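Local coordinates for protein ATP synthase epsilon chain (Caldalkalibacillus thermarum TA2.A1, PDB 5IK2) that serves as the epsilon subunit of the F1 sector of ATP synthase, an enzyme that probably makes ATP from ADP using the proton gradient, and itself binds ATP, at residues H[4-9]-H[50-55]; H[14-19]-H[59-64]; H[30-35]-H[66-71]. The protein carries 2 engineered substitutions. All blocks are in the same frame, centred on the assembly; numbering follows the deposited sequence.

Contact 1. Residues H[4-9]-H[50-55]; sequences VQVDIV and VRIKQG
The side chains of I8 and I52 reach toward each other from facing strands and meet tip to tip, with I8 CD1 3.7 Å from I52 CD1. I8 CD1 also meets V50, again end on, 4.1 Å from V50 CG1, so it sits over two successive inward-pointing residues of strand 48-54. V6 adds a looser touch, V6 CG1 lying 4.4 Å from I52 CD1. I8 reaches this far because its CG1 branch lies anti to the carbonyl carbon (chi1 -68°) and CD1 then continues outward in an extended chain (chi2 165°); I52 is extended in the same way, and the two terminal methyls converge. No hydrogen bond joins the segments. Their axes, 10.5 Å apart at closest approach and 147° from parallel, are those of two layers packed face to face, as expected for the N-terminal beta-sandwich of the epsilon chain. All four touching residues are buried. The next shell closes round them: F16 packs on both I8 and I52, I61 on I8, and I77 on V50, while A20 and V23 of strand 19-26 lie against I52 and V6. The D7 side chain leaves on the face turned from this core, where D7 OD2 forms a salt bridge with K74 NZ. Within the sheet, the D7 backbone bonds to V75 and I77 of the parallel neighbour strand 74-79.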
loop_
_atom_site.group_PDB
_atom_site.type_symbol
_atom_site.label_atom_id
_atom_site.label_comp_id
_atom_site.label_asym_id
_atom_site.label_seq_id
_atom_site.Cartn_x
_atom_site.Cartn_y
_atom_site.Cartn_z
ATOM N N VAL H 4 -41.776 -59.006 20.290
ATOM C CA VAL H 4 -42.086 -57.760 21.000
ATOM C C VAL H 4 -41.063 -56.684 20.625
ATOM O O VAL H 4 -39.876 -56.983 20.478
ATOM C CB VAL H 4 -42.130 -57.975 22.536
ATOM C CG1 VAL H 4 -40.765 -58.372 23.097
ATOM C CG2 VAL H 4 -42.668 -56.735 23.242
ATOM N N GLN H 5 -41.529 -55.445 20.471
ATOM C CA GLN H 5 -40.660 -54.322 20.096
ATOM C C GLN H 5 -39.787 -53.937 21.295
ATOM O O GLN H 5 -40.290 -53.815 22.415
ATOM C CB GLN H 5 -41.495 -53.124 19.619
ATOM C CG GLN H 5 -40.717 -52.067 18.835
ATOM C CD GLN H 5 -40.425 -52.464 17.390
ATOM O OE1 GLN H 5 -41.309 -52.936 16.667
ATOM N NE2 GLN H 5 -39.183 -52.254 16.954
ATOM N N VAL H 6 -38.486 -53.763 21.050
ATOM C CA VAL H 6 -37.502 -53.475 22.101
ATOM C C VAL H 6 -36.748 -52.192 21.770
ATOM O O VAL H 6 -36.299 -52.017 20.636
ATOM C CB VAL H 6 -36.459 -54.609 22.248
ATOM C CG1 VAL H 6 -35.607 -54.403 23.499
ATOM C CG2 VAL H 6 -37.134 -55.973 22.282
ATOM N N ASP H 7 -36.605 -51.315 22.764
ATOM C CA ASP H 7 -35.781 -50.109 22.656
ATOM C C ASP H 7 -34.790 -50.049 23.819
ATOM O O ASP H 7 -35.202 -50.006 24.980
ATOM C CB ASP H 7 -36.654 -48.844 22.673
ATOM C CG ASP H 7 -37.369 -48.582 21.348
ATOM O OD1 ASP H 7 -37.127 -49.286 20.346
ATOM O OD2 ASP H 7 -38.190 -47.644 21.311
ATOM N N ILE H 8 -33.495 -50.068 23.497
ATOM C CA ILE H 8 -32.431 -49.765 24.457
ATOM C C ILE H 8 -31.952 -48.347 24.153
ATOM O O ILE H 8 -31.476 -48.074 23.050
ATOM C CB ILE H 8 -31.264 -50.776 24.372
ATOM C CG1 ILE H 8 -31.738 -52.155 24.850
ATOM C CG2 ILE H 8 -30.069 -50.304 25.205
ATOM C CD1 ILE H 8 -30.814 -53.299 24.497
ATOM N N VAL H 9 -32.080 -47.462 25.142
ATOM C CA VAL H 9 -31.889 -46.020 24.967
ATOM C C VAL H 9 -30.999 -45.458 26.089
ATOM O O VAL H 9 -30.971 -45.997 27.198
ATOM C CB VAL H 9 -33.274 -45.315 24.934
ATOM C CG1 VAL H 9 -33.151 -43.795 24.950
ATOM C CG2 VAL H 9 -34.065 -45.768 23.711
ATOM N N VAL H 50 -26.945 -57.100 28.047
ATOM C CA VAL H 50 -28.339 -57.384 27.693
ATOM C C VAL H 50 -28.329 -58.168 26.382
ATOM O O VAL H 50 -27.884 -57.652 25.357
ATOM C CB VAL H 50 -29.167 -56.089 27.526
ATOM C CG1 VAL H 50 -30.600 -56.408 27.099
ATOM C CG2 VAL H 50 -29.161 -55.280 28.819
ATOM N N ARG H 51 -28.814 -59.408 26.425
ATOM C CA ARG H 51 -28.796 -60.306 25.268
ATOM C C ARG H 51 -30.172 -60.351 24.599
ATOM O O ARG H 51 -31.169 -60.691 25.243
ATOM C CB ARG H 51 -28.337 -61.705 25.702
ATOM C CG ARG H 51 -28.424 -62.786 24.628
ATOM C CD ARG H 51 -27.392 -63.890 24.829
ATOM N NE ARG H 51 -27.161 -64.215 26.239
ATOM C CZ ARG H 51 -27.940 -64.986 27.003
ATOM N NH1 ARG H 51 -29.049 -65.552 26.523
ATOM N NH2 ARG H 51 -27.605 -65.194 28.276
ATOM N N ILE H 52 -30.207 -59.994 23.312
ATOM C CA ILE H 52 -31.432 -59.991 22.508
ATOM C C ILE H 52 -31.331 -61.081 21.444
ATOM O O ILE H 52 -30.422 -61.047 20.613
ATOM C CB ILE H 52 -31.657 -58.628 21.808
ATOM C CG1 ILE H 52 -31.668 -57.488 22.834
ATOM C CG2 ILE H 52 -32.966 -58.638 21.019
ATOM C CD1 ILE H 52 -31.717 -56.105 22.220
ATOM N N LYS H 53 -32.265 -62.033 21.474
ATOM C CA LYS H 53 -32.365 -63.083 20.454
ATOM C C LYS H 53 -33.421 -62.709 19.420
ATOM O O LYS H 53 -34.592 -62.532 19.759
ATOM C CB LYS H 53 -32.734 -64.430 21.081
ATOM C CG LYS H 53 -31.592 -65.114 21.811
ATOM C CD LYS H 53 -32.087 -66.328 22.581
ATOM C CE LYS H 53 -30.969 -66.979 23.376
ATOM N NZ LYS H 53 -31.502 -67.894 24.423
ATOM N N GLN H 54 -32.988 -62.576 18.167
ATOM C CA GLN H 54 -33.881 -62.419 17.023
ATOM C C GLN H 54 -33.704 -63.651 16.146
ATOM O O GLN H 54 -32.961 -63.628 15.165
ATOM C CB GLN H 54 -33.554 -61.136 16.256
ATOM C CG GLN H 54 -33.900 -59.869 17.025
ATOM C CD GLN H 54 -33.438 -58.602 16.333
ATOM O OE1 GLN H 54 -32.285 -58.491 15.919
ATOM N NE2 GLN H 54 -34.335 -57.631 16.217
ATOM N N GLY H 55 -34.373 -64.734 16.538
ATOM C CA GLY H 55 -34.280 -66.019 15.850
ATOM C C GLY H 55 -32.901 -66.646 15.972
ATOM O O GLY H 55 -32.516 -67.120 17.040
#

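Contact 2. Residues H[14-19]-H[59-64]; sequences KVFQGE and TLIAVS
T59 and I61 of strand 57-64 meet V15 and F16 across the beta-sandwich, where strand 14-17 carries a classic beta bulge: V15 and F16 both stand opposite I8 in the neighbouring strand and both bond to its backbone. The bulge shows in the backbone of V15, whose psi of -47° departs from an extended strand, and it lets two consecutive side chains turn toward the facing layer. At the start of the second segment, T59 CG2 lies 4.4 Å from F16 CE1. Two residues on, I61 divides its branches between the pair. I61 CD1 approaches the same ring, 4.5 Å from F16 CD1, while I61 CG2 lies 4.3 Å from V15 CG1. The ring arrives there because F16 CG is anti to the backbone N (chi1 -172°), which carries it inward, where I52 also packs on it. Only carbon atoms meet, and no hydrogen bond crosses between the segments. I61 also lies near the ATP site, its side chain about 6 Å from that of E83 at the nearest, although this chain has no ATP bound. On the other side of strand 57-64, L60 and A62 rest against helix 114-133, through V130 and S133 and through V126 and V130. At the end of the segment, S64 OG is hydrogen-bonded to OG1 of T81, another residue of that site.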
loop_
_atom_site.group_PDB
_atom_site.type_symbol
_atom_site.label_atom_id
_atom_site.label_comp_id
_atom_site.label_asym_id
_atom_site.label_seq_id
_atom_site.Cartn_x
_atom_site.Cartn_y
_atom_site.Cartn_z
ATOM N N LYS H 14 -30.631 -43.370 20.779
ATOM C CA LYS H 14 -31.197 -44.719 20.729
ATOM C C LYS H 14 -30.125 -45.686 20.233
ATOM O O LYS H 14 -29.489 -45.433 19.210
ATOM C CB LYS H 14 -32.409 -44.770 19.799
ATOM C CG LYS H 14 -33.568 -43.896 20.253
ATOM C CD LYS H 14 -34.853 -44.261 19.528
ATOM C CE LYS H 14 -36.029 -43.430 20.017
ATOM N NZ LYS H 14 -37.306 -43.865 19.386
ATOM N N VAL H 15 -29.945 -46.790 20.959
ATOM C CA VAL H 15 -28.854 -47.743 20.718
ATOM C C VAL H 15 -29.331 -48.982 19.960
ATOM O O VAL H 15 -28.676 -49.413 19.011
ATOM C CB VAL H 15 -28.193 -48.170 22.051
ATOM C CG1 VAL H 15 -27.012 -49.108 21.803
ATOM C CG2 VAL H 15 -27.755 -46.939 22.836
ATOM N N PHE H 16 -30.450 -49.560 20.399
ATOM C CA PHE H 16 -31.055 -50.721 19.739
ATOM C C PHE H 16 -32.525 -50.453 19.429
ATOM O O PHE H 16 -33.230 -49.829 20.223
ATOM C CB PHE H 16 -30.932 -51.969 20.621
ATOM C CG PHE H 16 -31.349 -53.243 19.935
ATOM C CD1 PHE H 16 -30.432 -53.982 19.194
ATOM C CD2 PHE H 16 -32.662 -53.704 20.024
ATOM C CE1 PHE H 16 -30.813 -55.156 18.556
ATOM C CE2 PHE H 16 -33.049 -54.875 19.387
ATOM C CZ PHE H 16 -32.122 -55.603 18.654
ATOM N N GLN H 17 -32.965 -50.928 18.264
ATOM C CA GLN H 17 -34.366 -50.870 17.847
ATOM C C GLN H 17 -34.683 -52.103 17.002
ATOM O O GLN H 17 -33.941 -52.421 16.070
ATOM C CB GLN H 17 -34.636 -49.603 17.030
ATOM C CG GLN H 17 -34.706 -48.325 17.848
ATOM C CD GLN H 17 -35.112 -47.122 17.012
ATOM O OE1 GLN H 17 -34.528 -46.868 15.955
ATOM N NE2 GLN H 17 -36.113 -46.373 17.475
ATOM N N GLY H 18 -35.775 -52.791 17.329
ATOM C CA GLY H 18 -36.195 -53.982 16.583
ATOM C C GLY H 18 -37.153 -54.871 17.350
ATOM O O GLY H 18 -37.386 -54.666 18.541
ATOM N N GLU H 19 -37.707 -55.859 16.651
ATOM C CA GLU H 19 -38.606 -56.844 17.249
ATOM C C GLU H 19 -37.825 -58.097 17.630
ATOM O O GLU H 19 -37.157 -58.691 16.782
ATOM C CB GLU H 19 -39.734 -57.199 16.282
ATOM C CG GLU H 19 -40.718 -56.063 16.062
ATOM C CD GLU H 19 -42.017 -56.531 15.439
ATOM O OE1 GLU H 19 -41.968 -57.149 14.352
ATOM O OE2 GLU H 19 -43.087 -56.279 16.037
ATOM N N THR H 59 -27.533 -60.663 19.875
ATOM C CA THR H 59 -26.868 -59.361 20.000
ATOM C C THR H 59 -26.692 -59.013 21.479
ATOM O O THR H 59 -27.673 -58.960 22.223
ATOM C CB THR H 59 -27.683 -58.246 19.309
ATOM O OG1 THR H 59 -28.045 -58.661 17.987
ATOM C CG2 THR H 59 -26.884 -56.949 19.226
ATOM N N LEU H 60 -25.443 -58.790 21.895
ATOM C CA LEU H 60 -25.128 -58.328 23.250
ATOM C C LEU H 60 -24.949 -56.812 23.249
ATOM O O LEU H 60 -24.240 -56.276 22.400
ATOM C CB LEU H 60 -23.843 -58.985 23.763
ATOM C CG LEU H 60 -23.797 -60.514 23.841
ATOM C CD1 LEU H 60 -22.444 -60.969 24.365
ATOM C CD2 LEU H 60 -24.911 -61.069 24.714
ATOM N N ILE H 61 -25.604 -56.134 24.195
ATOM C CA ILE H 61 -25.426 -54.700 24.426
ATOM C C ILE H 61 -24.872 -54.524 25.839
ATOM O O ILE H 61 -25.480 -54.987 26.804
ATOM C CB ILE H 61 -26.754 -53.914 24.297
ATOM C CG1 ILE H 61 -27.423 -54.187 22.937
ATOM C CG2 ILE H 61 -26.520 -52.417 24.485
ATOM C CD1 ILE H 61 -28.388 -55.355 22.930
ATOM N N ALA H 62 -23.722 -53.861 25.952
ATOM C CA ALA H 62 -23.117 -53.560 27.253
ATOM C C ALA H 62 -23.898 -52.434 27.920
ATOM O O ALA H 62 -23.839 -51.301 27.460
ATOM C CB ALA H 62 -21.654 -53.164 27.081
ATOM N N VAL H 63 -24.631 -52.754 28.988
ATOM C CA VAL H 63 -25.479 -51.785 29.697
ATOM C C VAL H 63 -24.992 -51.591 31.136
ATOM O O VAL H 63 -24.712 -52.568 31.836
ATOM C CB VAL H 63 -26.961 -52.239 29.707
ATOM C CG1 VAL H 63 -27.829 -51.290 30.533
ATOM C CG2 VAL H 63 -27.486 -52.349 28.279
ATOM N N SER H 64 -24.902 -50.330 31.565
ATOM C CA SER H 64 -24.550 -49.983 32.948
ATOM C C SER H 64 -25.433 -48.844 33.457
ATOM O O SER H 64 -25.714 -47.895 32.723
ATOM C CB SER H 64 -23.070 -49.589 33.051
ATOM O OG SER H 64 -22.839 -48.268 32.589
#

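Contact 3. Residues H[30-35]-H[66-71]; sequences GELGVM and GFLEVR
Inside the beta-sandwich, V34 on strand 31-34 faces L68 and V70 on strand 66-70 and meets them with both of its methyls. V34 and V70 come tip to tip, with V34 CG1 3.8 Å from V70 CG1 and V34 CG2 4.0 Å from V70 CG2. With CG1 anti to the backbone N in each valine (chi1 179° in V34, -173° in V70), the two CG1 methyls face each other and CG2 of each lies beside them. L68 instead slides past V34, L68 CD2 lying 3.9 Å from V34 CG2, and L68 CD2 also touches L32, 4.3 Å from L32 CG. The strands run in broadly the same direction, 33° apart, but their axes stay 10.3 Å from each other, which makes this packing between layers of the sandwich. Replacing V34 by an alanine would probably open a gap beside L68 CD2 and leave both V70 methyls without their mates on strand 31-34. V75 packs on V34 as well, while I77, T43 and L45 pack on L68. On the opposite face of strand 66-70, F67 lies against L78 and V42 and also packs on another protein chain of the assembly. E69 OE1, on that face too, is hydrogen-bonded to N76 ND2.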
loop_
_atom_site.group_PDB
_atom_site.type_symbol
_atom_site.label_atom_id
_atom_site.label_comp_id
_atom_site.label_asym_id
_atom_site.label_seq_id
_atom_site.Cartn_x
_atom_site.Cartn_y
_atom_site.Cartn_z
ATOM N N GLY H 30 -33.021 -60.999 39.869
ATOM C CA GLY H 30 -32.700 -62.180 39.065
ATOM C C GLY H 30 -32.762 -61.933 37.568
ATOM O O GLY H 30 -33.188 -60.866 37.122
ATOM N N GLU H 31 -32.338 -62.935 36.799
ATOM C CA GLU H 31 -32.326 -62.860 35.336
ATOM C C GLU H 31 -33.750 -62.903 34.774
ATOM O O GLU H 31 -34.451 -63.901 34.935
ATOM C CB GLU H 31 -31.490 -64.009 34.751
ATOM C CG GLU H 31 -31.420 -64.044 33.229
ATOM C CD GLU H 31 -30.316 -64.949 32.712
ATOM O OE1 GLU H 31 -29.134 -64.561 32.812
ATOM O OE2 GLU H 31 -30.630 -66.044 32.196
ATOM N N LEU H 32 -34.163 -61.811 34.129
ATOM C CA LEU H 32 -35.456 -61.737 33.437
ATOM C C LEU H 32 -35.326 -62.302 32.026
ATOM O O LEU H 32 -34.286 -62.148 31.386
ATOM C CB LEU H 32 -35.973 -60.290 33.349
ATOM C CG LEU H 32 -36.716 -59.679 34.543
ATOM C CD1 LEU H 32 -38.045 -60.383 34.788
ATOM C CD2 LEU H 32 -35.853 -59.693 35.795
ATOM N N GLY H 33 -36.393 -62.950 31.558
ATOM C CA GLY H 33 -36.517 -63.412 30.174
ATOM C C GLY H 33 -37.808 -62.872 29.592
ATOM O O GLY H 33 -38.821 -63.572 29.559
ATOM N N VAL H 34 -37.762 -61.623 29.132
ATOM C CA VAL H 34 -38.959 -60.898 28.693
ATOM C C VAL H 34 -39.346 -61.267 27.259
ATOM O O VAL H 34 -38.597 -60.997 26.320
ATOM C CB VAL H 34 -38.763 -59.366 28.800
ATOM C CG1 VAL H 34 -40.009 -58.617 28.327
ATOM C CG2 VAL H 34 -38.412 -58.982 30.233
ATOM N N MET H 35 -40.520 -61.880 27.115
ATOM C CA MET H 35 -41.118 -62.202 25.817
ATOM C C MET H 35 -42.420 -61.408 25.663
ATOM O O MET H 35 -42.781 -60.624 26.548
ATOM C CB MET H 35 -41.374 -63.712 25.723
ATOM C CG MET H 35 -40.102 -64.548 25.774
ATOM S SD MET H 35 -40.365 -66.329 25.647
ATOM C CE MET H 35 -41.045 -66.473 23.993
ATOM N N GLY H 66 -28.745 -48.838 34.465
ATOM C CA GLY H 66 -30.039 -48.808 33.776
ATOM C C GLY H 66 -31.155 -49.549 34.480
ATOM O O GLY H 66 -30.925 -50.248 35.467
ATOM N N PHE H 67 -32.371 -49.369 33.965
ATOM C CA PHE H 67 -33.556 -50.073 34.462
ATOM C C PHE H 67 -34.463 -50.518 33.312
ATOM O O PHE H 67 -34.478 -49.904 32.240
ATOM C CB PHE H 67 -34.333 -49.206 35.466
ATOM C CG PHE H 67 -35.072 -48.049 34.847
ATOM C CD1 PHE H 67 -34.409 -46.861 34.544
ATOM C CD2 PHE H 67 -36.441 -48.136 34.584
ATOM C CE1 PHE H 67 -35.091 -45.788 33.979
ATOM C CE2 PHE H 67 -37.126 -47.067 34.019
ATOM C CZ PHE H 67 -36.452 -45.891 33.718
ATOM N N LEU H 68 -35.215 -51.587 33.565
ATOM C CA LEU H 68 -36.117 -52.196 32.587
ATOM C C LEU H 68 -37.534 -51.682 32.806
ATOM O O LEU H 68 -37.941 -51.473 33.945
ATOM C CB LEU H 68 -36.087 -53.718 32.752
ATOM C CG LEU H 68 -36.926 -54.595 31.820
ATOM C CD1 LEU H 68 -36.469 -54.465 30.376
ATOM C CD2 LEU H 68 -36.839 -56.041 32.277
ATOM N N GLU H 69 -38.271 -51.467 31.716
ATOM C CA GLU H 69 -39.702 -51.141 31.779
ATOM C C GLU H 69 -40.467 -51.982 30.756
ATOM O O GLU H 69 -40.379 -51.742 29.550
ATOM C CB GLU H 69 -39.950 -49.651 31.530
ATOM C CG GLU H 69 -41.381 -49.209 31.860
ATOM C CD GLU H 69 -42.033 -48.317 30.813
ATOM O OE1 GLU H 69 -41.529 -48.210 29.676
ATOM O OE2 GLU H 69 -43.082 -47.722 31.130
ATOM N N VAL H 70 -41.219 -52.961 31.255
ATOM C CA VAL H 70 -41.949 -53.905 30.415
ATOM C C VAL H 70 -43.419 -53.507 30.300
ATOM O O VAL H 70 -44.037 -53.098 31.281
ATOM C CB VAL H 70 -41.875 -55.337 30.993
ATOM C CG1 VAL H 70 -42.489 -56.343 30.020
ATOM C CG2 VAL H 70 -40.434 -55.709 31.326
ATOM N N ARG H 71 -43.947 -53.597 29.082
ATOM C CA ARG H 71 -45.387 -53.659 28.828
ATOM C C ARG H 71 -45.638 -54.890 27.944
ATOM O O ARG H 71 -44.689 -55.432 27.363
ATOM C CB ARG H 71 -45.880 -52.385 28.128
ATOM C CG ARG H 71 -46.230 -51.226 29.056
ATOM C CD ARG H 71 -45.025 -50.362 29.396
ATOM N NE ARG H 71 -44.523 -49.619 28.235
ATOM C CZ ARG H 71 -45.016 -48.467 27.771
ATOM N NH1 ARG H 71 -46.058 -47.865 28.351
ATOM N NH2 ARG H 71 -44.456 -47.904 26.702
#

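From the N terminus, strand 4-9 waits until 50-55 for contact 1 to close its loop; contact 2 then closes at 59-64 the loop begun at 14-19, and contact 3 closes at 66-71 the one begun at 30-35. Each pair of contacts therefore crosses along the sequence, and none nests. Contacts 1 and 2 adjoin, with centres 6 Å apart: 4-9 borders 14-17 in the sheet and 48-54 borders 57-64, and probable hydrogen bonds such as V6 N to G18 O (2.9 Å) link them. Contact 3, centred 10 Å from contact 1, packs strand 31-34, the neighbour of 19-26, against strand 66-70, which lies between 41-44 and 74-79.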